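Local coordinates for protein cellulase (Bacillus sp. BG-CS10, PDB 5E09) that probably hydrolyses internal beta-1,4-glucosidic bonds of cellulose, as a halophilic family 5 glycoside hydrolase joined to two further modules, one a family 46 carbohydrate-binding module, at residues H329-L332 / K333-E337; F293-L296 / I297-N301. All coordinates share one frame; numbering follows the deposited sequence.

Contact 1 of 2, residues H329-L332 / K333-E337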
ATOM      1  N   HIS A 329       9.319   3.453  -7.280  1.00 35.59           N
ATOM      2  CA  HIS A 329       8.614   3.532  -8.549  1.00 47.41           C
ATOM      3  C   HIS A 329       9.362   2.837  -9.679  1.00 49.45           C
ATOM      4  O   HIS A 329       8.738   2.294 -10.590  1.00 47.06           O
ATOM      5  CB  HIS A 329       8.344   4.971  -8.961  1.00 49.02           C
ATOM      6  CG  HIS A 329       7.592   5.069 -10.251  1.00 61.81           C
ATOM      7  ND1 HIS A 329       8.198   5.399 -11.442  1.00 68.41           N
ATOM      8  CD2 HIS A 329       6.293   4.814 -10.540  1.00 58.53           C
ATOM      9  CE1 HIS A 329       7.295   5.379 -12.411  1.00 73.31           C
ATOM     10  NE2 HIS A 329       6.134   5.027 -11.889  1.00 69.77           N
ATOM     11  N   ASN A 330      10.690   2.867  -9.638  1.00 38.38           N
ATOM     12  CA  ASN A 330      11.466   2.128 -10.623  1.00 46.27           C
ATOM     13  C   ASN A 330      11.166   0.641 -10.511  1.00 39.66           C
ATOM     14  O   ASN A 330      11.070  -0.054 -11.522  1.00 45.56           O
ATOM     15  CB  ASN A 330      12.969   2.379 -10.458  1.00 37.96           C
ATOM     16  CG  ASN A 330      13.398   3.734 -10.997  1.00 48.76           C
ATOM     17  OD1 ASN A 330      12.581   4.509 -11.500  1.00 51.32           O
ATOM     18  ND2 ASN A 330      14.686   4.027 -10.886  1.00 45.56           N
HETATM   19  N   MSE A 331      11.010   0.153  -9.283  1.00 41.49           N
HETATM   20  CA  MSE A 331      10.679  -1.257  -9.092  1.00 37.04           C
HETATM   21  C   MSE A 331       9.285  -1.579  -9.645  1.00 41.59           C
HETATM   22  O   MSE A 331       9.088  -2.626 -10.275  1.00 33.63           O
HETATM   23  CB  MSE A 331      10.771  -1.647  -7.613  1.00 39.86           C
HETATM   24  CG  MSE A 331      10.461  -3.119  -7.355  1.00 58.35           C
HETATM   25 SE   MSE A 331      11.558  -4.340  -8.438  0.73 50.72          SE
HETATM   26  CE  MSE A 331      12.852  -4.863  -7.074  1.00 47.69           C
ATOM     27  N   LEU A 332       8.323  -0.684  -9.418  1.00 42.52           N
ATOM     28  CA  LEU A 332       6.987  -0.871  -9.995  1.00 44.64           C
ATOM     29  C   LEU A 332       7.040  -0.913 -11.527  1.00 45.40           C
ATOM     30  O   LEU A 332       6.508  -1.831 -12.166  1.00 40.19           O
ATOM     31  CB  LEU A 332       6.037   0.246  -9.549  1.00 38.68           C
ATOM     32  CG  LEU A 332       5.795   0.481  -8.057  1.00 44.95           C
ATOM     33  CD1 LEU A 332       4.803   1.621  -7.880  1.00 40.03           C
ATOM     34  CD2 LEU A 332       5.308  -0.787  -7.346  1.00 32.47           C
ATOM     35  N   LYS A 333       7.690   0.099 -12.097  1.00 45.13           N
ATOM     36  CA  LYS A 333       7.826   0.266 -13.541  1.00 42.24           C
ATOM     37  C   LYS A 333       8.462  -0.960 -14.171  1.00 43.79           C
ATOM     38  O   LYS A 333       7.977  -1.477 -15.182  1.00 46.93           O
ATOM     39  CB  LYS A 333       8.660   1.512 -13.842  1.00 47.21           C
ATOM     40  CG  LYS A 333       8.548   2.035 -15.262  1.00 53.15           C
ATOM     41  CD  LYS A 333       9.234   3.392 -15.375  1.00 63.41           C
ATOM     42  CE  LYS A 333       8.826   4.132 -16.637  1.00 84.51           C
ATOM     43  NZ  LYS A 333       9.114   5.594 -16.534  1.00 80.56           N
ATOM     44  N   ALA A 334       9.546  -1.428 -13.561  1.00 37.54           N
ATOM     45  CA  ALA A 334      10.212  -2.645 -14.012  1.00 40.25           C
ATOM     46  C   ALA A 334       9.264  -3.838 -13.940  1.00 42.09           C
ATOM     47  O   ALA A 334       9.211  -4.664 -14.856  1.00 47.11           O
ATOM     48  CB  ALA A 334      11.464  -2.910 -13.180  1.00 32.98           C
ATOM     49  N   SER A 335       8.507  -3.921 -12.850  1.00 38.53           N
ATOM     50  CA  SER A 335       7.612  -5.053 -12.645  1.00 36.84           C
ATOM     51  C   SER A 335       6.457  -5.088 -13.648  1.00 35.06           C
ATOM     52  O   SER A 335       5.902  -6.157 -13.907  1.00 37.86           O
ATOM     53  CB  SER A 335       7.071  -5.043 -11.215  1.00 42.52           C
ATOM     54  OG  SER A 335       8.139  -5.083 -10.282  1.00 48.24           O
ATOM     55  N   TRP A 336       6.094  -3.935 -14.214  1.00 29.92           N
ATOM     56  CA  TRP A 336       5.089  -3.912 -15.281  1.00 39.34           C
ATOM     57  C   TRP A 336       5.500  -4.776 -16.472  1.00 49.64           C
ATOM     58  O   TRP A 336       4.644  -5.327 -17.166  1.00 46.76           O
ATOM     59  CB  TRP A 336       4.831  -2.493 -15.791  1.00 34.04           C
ATOM     60  CG  TRP A 336       4.394  -1.519 -14.765  1.00 37.77           C
ATOM     61  CD1 TRP A 336       3.833  -1.793 -13.550  1.00 40.47           C
ATOM     62  CD2 TRP A 336       4.473  -0.093 -14.860  1.00 40.56           C
ATOM     63  NE1 TRP A 336       3.562  -0.621 -12.881  1.00 38.88           N
ATOM     64  CE2 TRP A 336       3.948   0.433 -13.661  1.00 37.13           C
ATOM     65  CE3 TRP A 336       4.941   0.786 -15.840  1.00 44.70           C
ATOM     66  CZ2 TRP A 336       3.879   1.803 -13.422  1.00 38.20           C
ATOM     67  CZ3 TRP A 336       4.869   2.146 -15.597  1.00 42.74           C
ATOM     68  CH2 TRP A 336       4.343   2.640 -14.398  1.00 45.54           C
ATOM     69  N   GLU A 337       6.806  -4.882 -16.715  1.00 42.43           N
ATOM     70  CA  GLU A 337       7.302  -5.607 -17.887  1.00 46.72           C
ATOM     71  C   GLU A 337       7.791  -7.022 -17.567  1.00 54.64           C
ATOM     72  O   GLU A 337       7.719  -7.916 -18.414  1.00 49.75           O
ATOM     73  CB  GLU A 337       8.423  -4.817 -18.566  1.00 44.17           C
ATOM     74  CG  GLU A 337       8.948  -5.466 -19.837  1.00 67.00           C
ATOM     75  CD  GLU A 337      10.029  -4.636 -20.521  1.00 99.85           C
ATOM     76  OE1 GLU A 337      10.394  -3.569 -19.975  1.00 84.95           O
ATOM     77  OE2 GLU A 337      10.507  -5.051 -21.605  1.00 88.61           O
TER
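S335 grips M331 O twice, one turn back along helix 326-337. OG donates at 2.6 Å to M331 O and S335 N donates to the same atom at 2.9 Å, and the two donors reach the carbonyl from opposite faces of its plane. With OG set beside its own backbone N (chi1 -58°), the hydroxyl bends back onto the preceding turn, where M331 O satisfies this buried group. The selenium of selenomethionine M331 passes 4.0 Å from S335 OG. Backbone bonds from K333 N to H329 O and from A334 N to N330 O continue the helix, and W336 N bonds L332 O at 3.0 Å.

The aromatic contacts lie along another side. L332 O also sits over one face of the W336 indole, 3.0 Å from CD1; NE1, though near, points its N-H at a poor angle for a bond. W336 CH2 then reaches H329 NE2 at 3.9 Å, the two ring systems oblique with planes at 81°. The extended K333 chain runs past H329, its CD 4.1 Å from CE1. H329 stacks on W323, and W336 meets Y55 edge-to-face.

With I297 of helix 286-302 against L332 and S335, this is an amphipathic outer helix of a TIM barrel, following the eighth strand.

Contact 2 of 2, residues F293-L296 / I297-N301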
ATOM      1  N   PHE A 293       6.453  -5.742  -3.519  1.00 40.13           N
ATOM      2  CA  PHE A 293       5.788  -5.242  -4.723  1.00 43.13           C
ATOM      3  C   PHE A 293       6.227  -5.976  -5.995  1.00 42.65           C
ATOM      4  O   PHE A 293       5.408  -6.210  -6.892  1.00 45.02           O
ATOM      5  CB  PHE A 293       6.003  -3.734  -4.857  1.00 31.77           C
ATOM      6  CG  PHE A 293       5.117  -2.928  -3.946  1.00 38.75           C
ATOM      7  CD1 PHE A 293       3.815  -2.624  -4.318  1.00 34.21           C
ATOM      8  CD2 PHE A 293       5.571  -2.501  -2.707  1.00 42.73           C
ATOM      9  CE1 PHE A 293       2.977  -1.894  -3.479  1.00 35.32           C
ATOM     10  CE2 PHE A 293       4.742  -1.765  -1.858  1.00 43.90           C
ATOM     11  CZ  PHE A 293       3.441  -1.464  -2.248  1.00 35.51           C
ATOM     12  N   GLU A 294       7.499  -6.366  -6.064  1.00 44.50           N
ATOM     13  CA  GLU A 294       7.994  -7.135  -7.212  1.00 48.74           C
ATOM     14  C   GLU A 294       7.254  -8.474  -7.334  1.00 40.01           C
ATOM     15  O   GLU A 294       6.744  -8.842  -8.408  1.00 39.82           O
ATOM     16  CB  GLU A 294       9.507  -7.366  -7.087  1.00 47.62           C
ATOM     17  CG  GLU A 294      10.193  -7.883  -8.354  1.00 43.02           C
ATOM     18  CD  GLU A 294      10.131  -9.392  -8.491  1.00 49.24           C
ATOM     19  OE1 GLU A 294      10.068 -10.090  -7.451  1.00 40.43           O
ATOM     20  OE2 GLU A 294      10.142  -9.879  -9.644  1.00 46.47           O
ATOM     21  N   PHE A 295       7.198  -9.197  -6.219  1.00 39.46           N
ATOM     22  CA  PHE A 295       6.486 -10.469  -6.167  1.00 44.26           C
ATOM     23  C   PHE A 295       5.005 -10.315  -6.557  1.00 37.51           C
ATOM     24  O   PHE A 295       4.493 -11.000  -7.464  1.00 41.75           O
ATOM     25  CB  PHE A 295       6.621 -11.054  -4.763  1.00 35.72           C
ATOM     26  CG  PHE A 295       6.168 -12.473  -4.643  1.00 41.98           C
ATOM     27  CD1 PHE A 295       7.030 -13.517  -4.938  1.00 44.17           C
ATOM     28  CD2 PHE A 295       4.889 -12.768  -4.210  1.00 35.27           C
ATOM     29  CE1 PHE A 295       6.614 -14.835  -4.815  1.00 52.94           C
ATOM     30  CE2 PHE A 295       4.467 -14.078  -4.082  1.00 45.60           C
ATOM     31  CZ  PHE A 295       5.329 -15.114  -4.384  1.00 44.10           C
ATOM     32  N   LEU A 296       4.332  -9.393  -5.874  1.00 42.16           N
ATOM     33  CA  LEU A 296       2.917  -9.123  -6.113  1.00 42.82           C
ATOM     34  C   LEU A 296       2.610  -8.840  -7.582  1.00 41.21           C
ATOM     35  O   LEU A 296       1.718  -9.465  -8.174  1.00 38.20           O
ATOM     36  CB  LEU A 296       2.447  -7.940  -5.262  1.00 36.52           C
ATOM     37  CG  LEU A 296       1.001  -7.489  -5.499  1.00 42.53           C
ATOM     38  CD1 LEU A 296       0.026  -8.628  -5.219  1.00 32.67           C
ATOM     39  CD2 LEU A 296       0.655  -6.263  -4.660  1.00 37.30           C
ATOM     40  N   ILE A 297       3.337  -7.896  -8.175  1.00 39.78           N
ATOM     41  CA  ILE A 297       3.020  -7.514  -9.546  1.00 45.87           C
ATOM     42  C   ILE A 297       3.366  -8.646 -10.525  1.00 43.44           C
ATOM     43  O   ILE A 297       2.656  -8.841 -11.519  1.00 37.40           O
ATOM     44  CB  ILE A 297       3.720  -6.204  -9.937  1.00 37.43           C
ATOM     45  CG1 ILE A 297       3.130  -5.060  -9.110  1.00 33.27           C
ATOM     46  CG2 ILE A 297       3.528  -5.910 -11.422  1.00 32.17           C
ATOM     47  CD1 ILE A 297       3.841  -3.738  -9.270  1.00 39.60           C
ATOM     48  N   HIS A 298       4.414  -9.417 -10.231  1.00 34.92           N
ATOM     49  CA  HIS A 298       4.674 -10.611 -11.032  1.00 37.17           C
ATOM     50  C   HIS A 298       3.447 -11.520 -11.069  1.00 54.34           C
ATOM     51  O   HIS A 298       2.993 -11.934 -12.149  1.00 47.98           O
ATOM     52  CB  HIS A 298       5.868 -11.399 -10.499  1.00 41.25           C
ATOM     53  CG  HIS A 298       6.008 -12.763 -11.105  1.00 52.21           C
ATOM     54  ND1 HIS A 298       5.974 -12.980 -12.465  1.00 51.11           N
ATOM     55  CD2 HIS A 298       6.187 -13.979 -10.533  1.00 49.59           C
ATOM     56  CE1 HIS A 298       6.125 -14.270 -12.707  1.00 42.56           C
ATOM     57  NE2 HIS A 298       6.256 -14.899 -11.552  1.00 41.45           N
ATOM     58  N   HIS A 299       2.892 -11.826  -9.899  1.00 41.44           N
ATOM     59  CA  HIS A 299       1.796 -12.796  -9.882  1.00 46.74           C
ATOM     60  C   HIS A 299       0.476 -12.223 -10.433  1.00 38.70           C
ATOM     61  O   HIS A 299      -0.334 -12.959 -11.037  1.00 41.12           O
ATOM     62  CB  HIS A 299       1.630 -13.359  -8.476  1.00 39.61           C
ATOM     63  CG  HIS A 299       2.666 -14.384  -8.131  1.00 55.86           C
ATOM     64  ND1 HIS A 299       2.632 -15.670  -8.626  1.00 55.48           N
ATOM     65  CD2 HIS A 299       3.789 -14.299  -7.379  1.00 52.42           C
ATOM     66  CE1 HIS A 299       3.679 -16.340  -8.180  1.00 44.44           C
ATOM     67  NE2 HIS A 299       4.398 -15.535  -7.420  1.00 54.36           N
ATOM     68  N   LEU A 300       0.284 -10.914 -10.277  1.00 33.49           N
ATOM     69  CA  LEU A 300      -0.858 -10.241 -10.901  1.00 37.09           C
ATOM     70  C   LEU A 300      -0.767 -10.343 -12.415  1.00 52.05           C
ATOM     71  O   LEU A 300      -1.766 -10.612 -13.094  1.00 39.81           O
ATOM     72  CB  LEU A 300      -0.941  -8.769 -10.491  1.00 29.38           C
ATOM     73  CG  LEU A 300      -1.196  -8.454  -9.015  1.00 44.05           C
ATOM     74  CD1 LEU A 300      -1.243  -6.948  -8.785  1.00 27.17           C
ATOM     75  CD2 LEU A 300      -2.473  -9.129  -8.521  1.00 33.02           C
ATOM     76  N   ASN A 301       0.435 -10.111 -12.939  1.00 49.30           N
ATOM     77  CA  ASN A 301       0.667 -10.231 -14.373  1.00 45.02           C
ATOM     78  C   ASN A 301       0.432 -11.649 -14.870  1.00 43.07           C
ATOM     79  O   ASN A 301      -0.236 -11.844 -15.883  1.00 49.74           O
ATOM     80  CB  ASN A 301       2.080  -9.775 -14.730  1.00 45.95           C
ATOM     81  CG  ASN A 301       2.249  -8.277 -14.599  1.00 53.28           C
ATOM     82  OD1 ASN A 301       1.285  -7.524 -14.658  1.00 53.08           O
ATOM     83  ND2 ASN A 301       3.492  -7.837 -14.433  1.00 96.12           N
TER
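L300 N donates to L296 O at 2.9 Å, the shortest of four i to i+4 backbone bonds that join 293-296 to 297-301 in helix 286-302. The same carbonyl oxygen is packed by L300 CG at 3.2 Å, and the two leucine side chains meet beside it, L296 CD1 lying 4.0 Å from L300 CG. Both touch F253 of helix 243-261, while F272 and L269 of strand 267-272 lie against L296 and L300 respectively; the pair therefore fills the layer between barrel wall and neighbouring helix.

F295 and H299 form the second pair, also one turn apart. H299 puts its CD2-NE2 side over one face of the phenyl ring, with NE2 3.2 Å from F295 CZ and CD2 3.4 Å from CE2. The planes are inclined at 53°, so the rings are neither parallel nor perpendicular. Different first torsions bring the rings together: F295 has CG anti to its N (chi1 -169°), beside the carbonyl carbon, and the far edge of its ring leans to the next turn, whereas H299 turns CG back beside its own N (chi1 -77°). F241 meets F295 edge-to-face.

I297 lays CG1 3.4 Å from F293 O, its side chain facing L332 and S335 of helix 326-337. E294, buried, directs its carboxylate out of the helix, where OE2 takes a salt bridge from R339 and a hydrogen bond from S340 N.

The chemistry is mostly apolar and aromatic, with backbone polar atoms satisfied along the helix. The one buried carboxylate is paired with an arginine, which would probably stabilise its ionised form and ties the helix to the segment after 326-337.

How the contacts relate
Both contacts are short stretches of neighbouring outer helices in the family 5 barrel, read from one turn to the next, their centres about 10 Å apart, and each supplies a wall of the other's surroundings. Contact 2 is the more deeply placed: its helix links the seventh and eighth strands, six of its eight touching residues are buried, and its side chains are chiefly aliphatic and aromatic, with one buried glutamate. Contact 1, after the eighth strand, is partly buried and mixes a serine, a lysine and aromatic rings, of which W336 meets Y55, just ahead of the second strand. Where the helices meet, S335 O packs 3.0 Å from N301 ND2, while M331 SE lies 3.8 Å from E294 CG.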